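Local coordinates for protein type III restriction-modification enzyme EcoP15I Res subunit (Escherichia coli, PDB 4ZCF) that pairs with the Mod subunit to cleave DNA 25-27 base pairs downstream of one of two inversely oriented CAGCAG sites, using a helicase-type ATP-binding domain and a separate nuclease domain, at residues Ser118-Thr123 with Val185-Met190; Asp169-Ser174 with Val213-Ala218; Met190-Ser195 with Trp238-Lys243. All coordinates share one frame; numbering follows the deposited sequence.

Interaction 1: residues Ser118-Thr123 with Val185-Met190; sequences SIKAGT and VINSGM. With AMP (adenosine monophosphate), chain H; nucleotides of chain E.
The carboxamide of Asn187 has the ammonium group of Lys120 poised above its plane, while its amide nitrogen turns to the DNA backbone. Lys120 NZ donates to Asn187 OD1 at 3.0 Å from 54° out of the carbonyl plane, with the lysine CD also packed near that oxygen. At the other end of the same group, Asn187 ND2 gives an N-H to OP1 of DT6 in chain E at 3.1 Å, and the bond is fairly straight at 162°. An amide suits this place because it can accept from the lysine and donate to a phosphate at once. The first torsion of Asn187 sets CG between the backbone N and the carbonyl carbon (chi1 62°), and a bend at chi3 carries the lysine end across to it. Lys120 NZ also donates to the carbonyl of Val149.

Helix 117-128 belongs to the beta-alpha-beta crossover from strand 109-113 to strand 143-148 of a RecA-like parallel sheet. It therefore passes over strand 180-186, which lies between those two. Here the contact is apolar: Val185 CG1 meets Lys120 CG at 4.2 Å and Thr123 CG2 at 4.3 Å. Asn187 follows the strand at the N-cap position of helix 188-191. Two residues on, Gly189, having no side chain, lets the sugar of DT6 come close: Gly189 O is 3.4 Å from C5' of DT6.

Another flank of helix 117-128 faces AMP. Thr123 suits this turn because its methyl faces Val185 while OG1 donates to Ile119 O at 2.7 Å, reaching that carbonyl from the face opposite Thr123 N. Thr123 OG1 also lies 3.3 Å from AMP O3P, and Gly122 O accepts a weak bond from the ribose O3' of AMP at 3.0 Å.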
# COMPACT_ATOMS: atom_id res chain seq x y z
N SER C 118 -10.57 -5.74 21.16
CA SER C 118 -11.72 -4.86 21.42
C SER C 118 -11.27 -3.54 22.06
O SER C 118 -11.78 -2.47 21.71
CB SER C 118 -12.74 -5.55 22.32
OG SER C 118 -13.04 -6.87 21.90
N ILE C 119 -10.32 -3.61 23.00
CA ILE C 119 -9.73 -2.43 23.63
C ILE C 119 -8.87 -1.72 22.56
O ILE C 119 -8.92 -0.50 22.48
CB ILE C 119 -8.95 -2.78 24.94
CG1 ILE C 119 -9.88 -3.39 26.01
CG2 ILE C 119 -8.21 -1.55 25.49
CD1 ILE C 119 -9.12 -4.02 27.28
N LYS C 120 -8.16 -2.48 21.70
CA LYS C 120 -7.37 -1.90 20.60
C LYS C 120 -8.27 -1.15 19.63
O LYS C 120 -7.96 -0.02 19.30
CB LYS C 120 -6.55 -2.98 19.84
CG LYS C 120 -5.43 -2.40 18.98
CD LYS C 120 -4.49 -3.47 18.46
CE LYS C 120 -4.83 -3.93 17.06
NZ LYS C 120 -3.85 -4.93 16.57
N ALA C 121 -9.41 -1.74 19.24
CA ALA C 121 -10.39 -1.12 18.34
C ALA C 121 -11.05 0.13 18.96
O ALA C 121 -11.19 1.14 18.27
CB ALA C 121 -11.43 -2.14 17.90
N GLY C 122 -11.40 0.05 20.25
CA GLY C 122 -12.01 1.14 21.00
C GLY C 122 -11.05 2.28 21.29
O GLY C 122 -11.45 3.45 21.22
N THR C 123 -9.78 1.97 21.62
CA THR C 123 -8.73 2.96 21.89
C THR C 123 -8.41 3.75 20.61
O THR C 123 -8.35 4.97 20.64
CB THR C 123 -7.48 2.29 22.54
OG1 THR C 123 -7.87 1.66 23.76
CG2 THR C 123 -6.35 3.27 22.81
N VAL C 185 -0.11 2.20 18.99
CA VAL C 185 -1.11 1.36 19.65
C VAL C 185 -0.82 -0.11 19.25
O VAL C 185 -0.78 -0.42 18.05
CB VAL C 185 -2.57 1.80 19.36
CG1 VAL C 185 -3.55 1.10 20.30
CG2 VAL C 185 -2.71 3.32 19.47
N ILE C 186 -0.57 -0.97 20.25
CA ILE C 186 -0.22 -2.40 20.10
C ILE C 186 -0.91 -3.26 21.19
O ILE C 186 -1.00 -2.83 22.34
CB ILE C 186 1.34 -2.59 20.11
CG1 ILE C 186 1.76 -4.02 19.72
CG2 ILE C 186 1.97 -2.15 21.46
CD1 ILE C 186 3.20 -4.18 19.25
N ASN C 187 -1.38 -4.45 20.80
CA ASN C 187 -2.03 -5.41 21.70
C ASN C 187 -1.01 -6.45 22.18
O ASN C 187 0.14 -6.41 21.75
CB ASN C 187 -3.28 -6.04 21.08
CG ASN C 187 -3.02 -6.84 19.82
OD1 ASN C 187 -2.47 -6.33 18.84
ND2 ASN C 187 -3.44 -8.10 19.84
N SER C 188 -1.39 -7.32 23.13
CA SER C 188 -0.53 -8.35 23.73
C SER C 188 -0.06 -9.41 22.74
O SER C 188 1.11 -9.83 22.81
CB SER C 188 -1.22 -9.01 24.91
OG SER C 188 -1.47 -8.05 25.91
N GLY C 189 -0.97 -9.85 21.85
CA GLY C 189 -0.71 -10.83 20.81
C GLY C 189 0.40 -10.41 19.87
O GLY C 189 1.18 -11.26 19.41
N MET C 190 0.51 -9.10 19.61
CA MET C 190 1.53 -8.52 18.73
C MET C 190 2.85 -8.29 19.44
O MET C 190 3.90 -8.45 18.82
CB MET C 190 1.03 -7.28 17.98
CG MET C 190 0.02 -7.59 16.85
SD MET C 190 0.52 -8.91 15.69
CE MET C 190 1.97 -8.19 14.93
P AMP H . -10.51 1.20 27.47
O1P AMP H . -10.37 -0.23 27.84
O2P AMP H . -10.29 1.91 28.75
O3P AMP H . -9.29 1.50 26.69
O5' AMP H . -11.86 1.55 26.69
C5' AMP H . -12.75 2.53 27.19
C4' AMP H . -13.42 3.29 26.09
O4' AMP H . -14.30 4.30 26.64
C3' AMP H . -12.41 4.02 25.27
O3' AMP H . -12.02 3.21 24.17
C2' AMP H . -13.07 5.28 24.87
O2' AMP H . -13.70 5.14 23.59
C1' AMP H . -14.12 5.54 25.89
N9 AMP H . -13.86 6.63 26.74
C8 AMP H . -12.88 6.64 27.62
N7 AMP H . -12.90 7.81 28.32
C5 AMP H . -14.06 8.55 27.82
C6 AMP H . -14.71 9.80 28.06
N6 AMP H . -14.21 10.70 29.04
N1 AMP H . -15.81 10.12 27.33
C2 AMP H . -16.30 9.31 26.40
N3 AMP H . -15.75 8.13 26.12
C4 AMP H . -14.65 7.69 26.78
P DT E 6 -3.57 -10.65 16.83
OP1 DT E 6 -2.97 -9.33 17.06
OP2 DT E 6 -4.54 -10.80 15.74
O5' DT E 6 -2.42 -11.70 16.51
C5' DT E 6 -1.38 -12.11 17.37
C4' DT E 6 -0.52 -13.17 16.68
O4' DT E 6 -1.11 -14.49 16.81
C3' DT E 6 -0.30 -12.94 15.20
O3' DT E 6 1.09 -12.94 14.96
C2' DT E 6 -1.07 -14.05 14.49
C1' DT E 6 -1.13 -15.14 15.55
N1 DT E 6 -2.31 -16.07 15.52
C2 DT E 6 -2.08 -17.41 15.69
O2 DT E 6 -0.96 -17.88 15.81
N3 DT E 6 -3.21 -18.20 15.71
C4 DT E 6 -4.54 -17.79 15.55
O4 DT E 6 -5.46 -18.62 15.56
C5 DT E 6 -4.72 -16.37 15.42
C7 DT E 6 -6.11 -15.82 15.28
C6 DT E 6 -3.61 -15.59 15.41

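Interaction 2: residues Asp169-Ser174 with Val213-Ala218; sequences DFVEAS and VDALRA
Phe170 extends its CG away from its own backbone N (chi1 173°), while Leu216 keeps CG beside its N (chi1 -67°), and these two choices bring ring and branched chain together. The side chains cross at about a right angle. Leu216 CD2 comes to the ring obliquely, 3.7 Å from Phe170 CD2. Beside them Val171 lies against helix 212-217: Val171 CG2 is 3.9 Å from Ala215 CB and 3.8 Å from Ala215 O. A side chain as short as that of Ala215 suits a place where the helices come close, with Val171 and Leu216 having CA atoms 6.5 Å apart.

Helices 165-172 and 212-217 connect successive strands of the helicase domain's parallel sheet, and both rest on strand 180-186, where Phe170 and Leu216 share Leu184. Phe244, from a loop, adds to the apolar cover of Leu216. As helix 165-172 ends, Lys109 NZ bonds the carbonyl oxygens of Phe170 and Ala173. On helix 212-217, turned from the contact, Arg217 NH1 forms a salt bridge with Asp214 OD1 at 2.7 Å, meeting the carboxylate on its anti side, tilted out of the carboxylate plane.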
# COMPACT_ATOMS: atom_id res chain seq x y z
N ASP C 169 7.07 3.26 10.38
CA ASP C 169 6.52 4.63 10.40
C ASP C 169 6.65 5.36 11.73
O ASP C 169 6.87 6.56 11.72
CB ASP C 169 5.04 4.62 9.99
CG ASP C 169 4.73 4.08 8.60
OD1 ASP C 169 5.68 3.92 7.79
OD2 ASP C 169 3.54 3.84 8.32
N PHE C 170 6.44 4.66 12.86
CA PHE C 170 6.52 5.27 14.19
C PHE C 170 7.97 5.62 14.50
O PHE C 170 8.25 6.74 14.91
CB PHE C 170 5.88 4.34 15.27
CG PHE C 170 6.06 4.79 16.72
CD1 PHE C 170 5.21 5.74 17.28
CD2 PHE C 170 7.04 4.22 17.52
CE1 PHE C 170 5.35 6.12 18.61
CE2 PHE C 170 7.17 4.60 18.87
CZ PHE C 170 6.34 5.56 19.40
N VAL C 171 8.88 4.66 14.31
CA VAL C 171 10.32 4.83 14.53
C VAL C 171 10.88 5.95 13.60
O VAL C 171 11.52 6.88 14.09
CB VAL C 171 11.04 3.45 14.38
CG1 VAL C 171 12.55 3.62 14.19
CG2 VAL C 171 10.76 2.54 15.57
N GLU C 172 10.56 5.87 12.29
CA GLU C 172 10.99 6.80 11.24
C GLU C 172 10.41 8.23 11.23
O GLU C 172 10.98 9.11 10.57
CB GLU C 172 10.87 6.14 9.85
CG GLU C 172 11.88 5.03 9.58
CD GLU C 172 13.35 5.37 9.77
OE1 GLU C 172 13.76 6.52 9.50
OE2 GLU C 172 14.11 4.46 10.17
N ALA C 173 9.26 8.45 11.92
CA ALA C 173 8.55 9.73 12.03
C ALA C 173 9.40 10.83 12.67
O ALA C 173 10.01 10.63 13.72
CB ALA C 173 7.26 9.55 12.80
N SER C 174 9.43 12.01 12.03
CA SER C 174 10.21 13.19 12.41
C SER C 174 9.59 14.01 13.54
O SER C 174 8.37 14.13 13.61
CB SER C 174 10.46 14.07 11.18
OG SER C 174 10.97 15.35 11.51
N VAL C 213 12.06 -4.50 18.00
CA VAL C 213 12.31 -4.20 19.42
C VAL C 213 13.51 -3.26 19.67
O VAL C 213 13.38 -2.31 20.46
CB VAL C 213 12.21 -5.41 20.41
CG1 VAL C 213 13.25 -6.49 20.12
CG2 VAL C 213 12.30 -4.97 21.87
N ASP C 214 14.65 -3.48 18.97
CA ASP C 214 15.85 -2.63 19.07
C ASP C 214 15.57 -1.22 18.52
O ASP C 214 16.10 -0.23 19.03
CB ASP C 214 17.04 -3.25 18.31
CG ASP C 214 17.56 -4.56 18.85
OD1 ASP C 214 17.40 -4.80 20.07
OD2 ASP C 214 18.19 -5.31 18.08
N ALA C 215 14.72 -1.14 17.47
CA ALA C 215 14.33 0.12 16.87
C ALA C 215 13.43 0.92 17.83
O ALA C 215 13.63 2.13 17.96
CB ALA C 215 13.63 -0.11 15.56
N LEU C 216 12.48 0.23 18.54
CA LEU C 216 11.57 0.86 19.50
C LEU C 216 12.27 1.25 20.78
O LEU C 216 12.00 2.32 21.33
CB LEU C 216 10.34 -0.01 19.78
CG LEU C 216 9.35 -0.21 18.62
CD1 LEU C 216 8.64 -1.51 18.74
CD2 LEU C 216 8.35 0.90 18.54
N ARG C 217 13.22 0.41 21.25
CA ARG C 217 14.02 0.70 22.43
C ARG C 217 14.81 2.01 22.25
O ARG C 217 14.79 2.86 23.14
CB ARG C 217 14.94 -0.48 22.77
CG ARG C 217 15.79 -0.24 24.01
CD ARG C 217 16.96 -1.19 24.13
NE ARG C 217 16.53 -2.59 24.25
CZ ARG C 217 16.82 -3.54 23.36
NH1 ARG C 217 17.54 -3.25 22.29
NH2 ARG C 217 16.41 -4.78 23.55
N ALA C 218 15.45 2.19 21.07
CA ALA C 218 16.26 3.36 20.67
C ALA C 218 15.49 4.69 20.59
O ALA C 218 16.11 5.77 20.64
CB ALA C 218 16.96 3.08 19.36

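Interaction 3: residues Met190-Ser195 with Trp238-Lys243; sequences MINSKS and WENIEK. With nucleotides of chain E; nucleotides of chain D.
Asn240, facing Asn192 across the contact, has its amide engaged at both ends. Asn240 OD1 accepts from Lys243 NZ at 3.0 Å, one turn further along the chain. Asn240 ND2 gives a weak, bent hydrogen bond to Asn192 OD1 at 2.6 Å, with an N-H...O angle of 129°. The two side chains cross at about a right angle and their amide planes stand 61° apart, so they meet without stacking. Asn192 uses its own nitrogen elsewhere, donating to Thr237 OG1, and this second bond limits rotation of its amide. Asn192 ND2 also lies 3.6 Å from C4' of DA19 in chain D.

Beneath this polar pair is an apolar layer. Ile191 holds CG2 anti to its backbone N, which brings the methyl 3.7 Å from Asn240 CB, the two side chains sliding past each other in opposite directions. Ile191 CG2 also meets Ile241 CG1 at 4.2 Å. Branched isoleucines suit this level because both also pack on Ile113 of the central sheet.

Helix 236-242 follows strand 222-226, whose end carries the Asp-Glu-Pro-His sequence of a DExH-type helicase (motif II, the Walker B element). Asp226 and Glu227 of that sequence belong to the AMP pocket.

The other segment runs on to the DNA. Ser193 forms an ST turn, Ser193 OG accepting from Ser195 N at 3.2 Å with an angle of 156°. A small hydroxyl suits the spot, since OG also faces OP1 of DA7 in chain E, though the modelled separation is too short to trust in detail. Ser195 CB packs 3.5 Å from OP1 of DA7, and Lys194 NZ makes a salt bridge to another phosphate of the DNA.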
# COMPACT_ATOMS: atom_id res chain seq x y z
N MET C 190 0.51 -9.10 19.61
CA MET C 190 1.53 -8.52 18.73
C MET C 190 2.85 -8.29 19.44
O MET C 190 3.90 -8.45 18.82
CB MET C 190 1.03 -7.28 17.98
CG MET C 190 0.02 -7.59 16.85
SD MET C 190 0.52 -8.91 15.69
CE MET C 190 1.97 -8.19 14.93
N ILE C 191 2.80 -7.96 20.75
CA ILE C 191 4.00 -7.81 21.59
C ILE C 191 4.72 -9.20 21.63
O ILE C 191 5.94 -9.27 21.49
CB ILE C 191 3.56 -7.29 23.00
CG1 ILE C 191 3.16 -5.80 22.98
CG2 ILE C 191 4.60 -7.58 24.11
CD1 ILE C 191 4.31 -4.75 22.99
N ASN C 192 3.91 -10.29 21.76
CA ASN C 192 4.35 -11.69 21.84
C ASN C 192 4.64 -12.39 20.51
O ASN C 192 5.07 -13.54 20.53
CB ASN C 192 3.38 -12.50 22.69
CG ASN C 192 3.38 -12.07 24.13
OD1 ASN C 192 4.35 -11.47 24.63
ND2 ASN C 192 2.28 -12.35 24.83
N SER C 193 4.44 -11.70 19.38
CA SER C 193 4.72 -12.25 18.06
C SER C 193 6.21 -12.25 17.73
O SER C 193 6.89 -11.28 18.06
CB SER C 193 3.98 -11.45 16.99
OG SER C 193 4.32 -11.96 15.72
N LYS C 194 6.71 -13.29 17.01
CA LYS C 194 8.11 -13.38 16.55
C LYS C 194 8.43 -12.28 15.54
O LYS C 194 9.61 -11.95 15.36
CB LYS C 194 8.45 -14.77 15.96
CG LYS C 194 7.66 -15.15 14.71
CD LYS C 194 8.51 -15.89 13.68
CE LYS C 194 7.96 -15.67 12.29
NZ LYS C 194 8.86 -16.21 11.23
N SER C 195 7.39 -11.70 14.90
CA SER C 195 7.45 -10.60 13.94
C SER C 195 8.25 -9.39 14.53
O SER C 195 8.88 -8.67 13.77
CB SER C 195 6.04 -10.17 13.57
OG SER C 195 6.02 -9.29 12.46
N TRP C 238 4.76 -9.25 29.82
CA TRP C 238 5.50 -8.24 30.59
C TRP C 238 7.00 -8.28 30.32
O TRP C 238 7.60 -7.21 30.20
CB TRP C 238 5.20 -8.31 32.10
CG TRP C 238 5.82 -7.16 32.83
CD1 TRP C 238 7.05 -7.15 33.42
CD2 TRP C 238 5.35 -5.81 32.86
NE1 TRP C 238 7.35 -5.88 33.86
CE2 TRP C 238 6.32 -5.04 33.54
CE3 TRP C 238 4.17 -5.18 32.42
CZ2 TRP C 238 6.15 -3.68 33.79
CZ3 TRP C 238 4.01 -3.82 32.67
CH2 TRP C 238 4.99 -3.09 33.35
N GLU C 239 7.59 -9.48 30.22
CA GLU C 239 9.04 -9.62 29.97
C GLU C 239 9.44 -9.05 28.62
O GLU C 239 10.53 -8.48 28.52
CB GLU C 239 9.55 -11.06 30.18
CG GLU C 239 9.45 -11.58 31.61
CD GLU C 239 10.25 -10.88 32.70
OE1 GLU C 239 11.50 -11.00 32.69
OE2 GLU C 239 9.62 -10.26 33.59
N ASN C 240 8.54 -9.12 27.61
CA ASN C 240 8.74 -8.56 26.27
C ASN C 240 8.70 -7.04 26.27
O ASN C 240 9.44 -6.43 25.49
CB ASN C 240 7.73 -9.10 25.28
CG ASN C 240 7.95 -10.52 24.84
OD1 ASN C 240 9.08 -11.03 24.81
ND2 ASN C 240 6.88 -11.17 24.42
N ILE C 241 7.81 -6.43 27.11
CA ILE C 241 7.65 -4.97 27.30
C ILE C 241 8.94 -4.45 27.95
O ILE C 241 9.43 -3.39 27.54
CB ILE C 241 6.36 -4.61 28.12
CG1 ILE C 241 5.08 -5.02 27.35
CG2 ILE C 241 6.32 -3.11 28.53
CD1 ILE C 241 3.81 -5.17 28.20
N GLU C 242 9.52 -5.22 28.91
CA GLU C 242 10.81 -4.89 29.56
C GLU C 242 11.95 -4.70 28.53
O GLU C 242 12.83 -3.87 28.76
CB GLU C 242 11.22 -5.93 30.61
CG GLU C 242 10.49 -5.80 31.94
CD GLU C 242 10.66 -6.92 32.96
OE1 GLU C 242 11.58 -7.76 32.81
OE2 GLU C 242 9.89 -6.93 33.94
N LYS C 243 11.91 -5.43 27.40
CA LYS C 243 12.90 -5.37 26.32
C LYS C 243 13.03 -3.97 25.69
O LYS C 243 14.05 -3.70 25.05
CB LYS C 243 12.57 -6.38 25.22
CG LYS C 243 12.96 -7.82 25.48
CD LYS C 243 12.39 -8.72 24.37
CE LYS C 243 12.78 -10.16 24.53
NZ LYS C 243 11.85 -11.06 23.79
P DA E 7 1.71 -12.55 13.54
OP1 DA E 7 3.03 -11.93 13.73
OP2 DA E 7 0.72 -11.83 12.70
O5' DA E 7 1.91 -14.04 12.97
C5' DA E 7 2.71 -14.98 13.70
C4' DA E 7 2.88 -16.27 12.91
O4' DA E 7 1.69 -17.09 13.02
C3' DA E 7 3.20 -16.12 11.43
O3' DA E 7 4.36 -16.92 11.13
C2' DA E 7 1.91 -16.53 10.71
C1' DA E 7 1.20 -17.41 11.73
N9 DA E 7 -0.25 -17.31 11.80
C8 DA E 7 -1.06 -16.21 11.72
N7 DA E 7 -2.35 -16.48 11.88
C5 DA E 7 -2.37 -17.84 12.09
C6 DA E 7 -3.41 -18.77 12.29
N6 DA E 7 -4.72 -18.44 12.35
N1 DA E 7 -3.06 -20.07 12.48
C2 DA E 7 -1.77 -20.44 12.41
N3 DA E 7 -0.71 -19.65 12.24
C4 DA E 7 -1.08 -18.36 12.08
P DT E 6 -3.57 -10.65 16.83
OP1 DT E 6 -2.97 -9.33 17.06
OP2 DT E 6 -4.54 -10.80 15.74
O5' DT E 6 -2.42 -11.70 16.51
C5' DT E 6 -1.38 -12.11 17.37
C4' DT E 6 -0.52 -13.17 16.68
O4' DT E 6 -1.11 -14.49 16.81
C3' DT E 6 -0.30 -12.94 15.20
O3' DT E 6 1.09 -12.94 14.96
C2' DT E 6 -1.07 -14.05 14.49
C1' DT E 6 -1.13 -15.14 15.55
N1 DT E 6 -2.31 -16.07 15.52
C2 DT E 6 -2.08 -17.41 15.69
O2 DT E 6 -0.96 -17.88 15.81
N3 DT E 6 -3.21 -18.20 15.71
C4 DT E 6 -4.54 -17.79 15.55
O4 DT E 6 -5.46 -18.62 15.56
C5 DT E 6 -4.72 -16.37 15.42
C7 DT E 6 -6.11 -15.82 15.28
C6 DT E 6 -3.61 -15.59 15.41
P DA D 19 3.99 -18.20 25.75
OP1 DA D 19 5.14 -17.50 25.08
OP2 DA D 19 4.26 -19.25 26.76
O5' DA D 19 3.01 -17.15 26.46
C5' DA D 19 2.72 -15.90 25.89
C4' DA D 19 1.27 -15.54 26.07
O4' DA D 19 0.42 -16.46 25.36
C3' DA D 19 0.70 -15.51 27.48
O3' DA D 19 1.15 -14.29 28.11
C2' DA D 19 -0.78 -15.47 27.13
C1' DA D 19 -0.89 -16.24 25.81
N9 DA D 19 -1.57 -17.53 25.89
C8 DA D 19 -0.99 -18.78 25.95
N7 DA D 19 -1.85 -19.77 25.95
C5 DA D 19 -3.08 -19.14 25.93
C6 DA D 19 -4.41 -19.63 25.92
N6 DA D 19 -4.67 -20.94 25.93
N1 DA D 19 -5.45 -18.76 25.89
C2 DA D 19 -5.18 -17.44 25.84
N3 DA D 19 -3.96 -16.85 25.86
C4 DA D 19 -2.94 -17.76 25.89

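Overall arrangement
All three contacts lie on or beside the first RecA-like sheet of the helicase domain and on the same side of the chain's centre. Interaction 1 lies about 14 Å from interaction 3 and 19 Å from interaction 2, while interactions 2 and 3 are about 15 Å apart, centre to centre. Interactions 1 and 3 follow in series, share Met190 and helix 188-191, and touch where Ile186 packs on Ile191. Interaction 2 alternates with both along the chain, and meets interaction 3 where Arg217 and Val213 reach Lys243. Helix 117-128 and segment 185-195 thus place the AMP pocket and the DNA backbone on one connected framework, consistent with a nucleotide-driven motor.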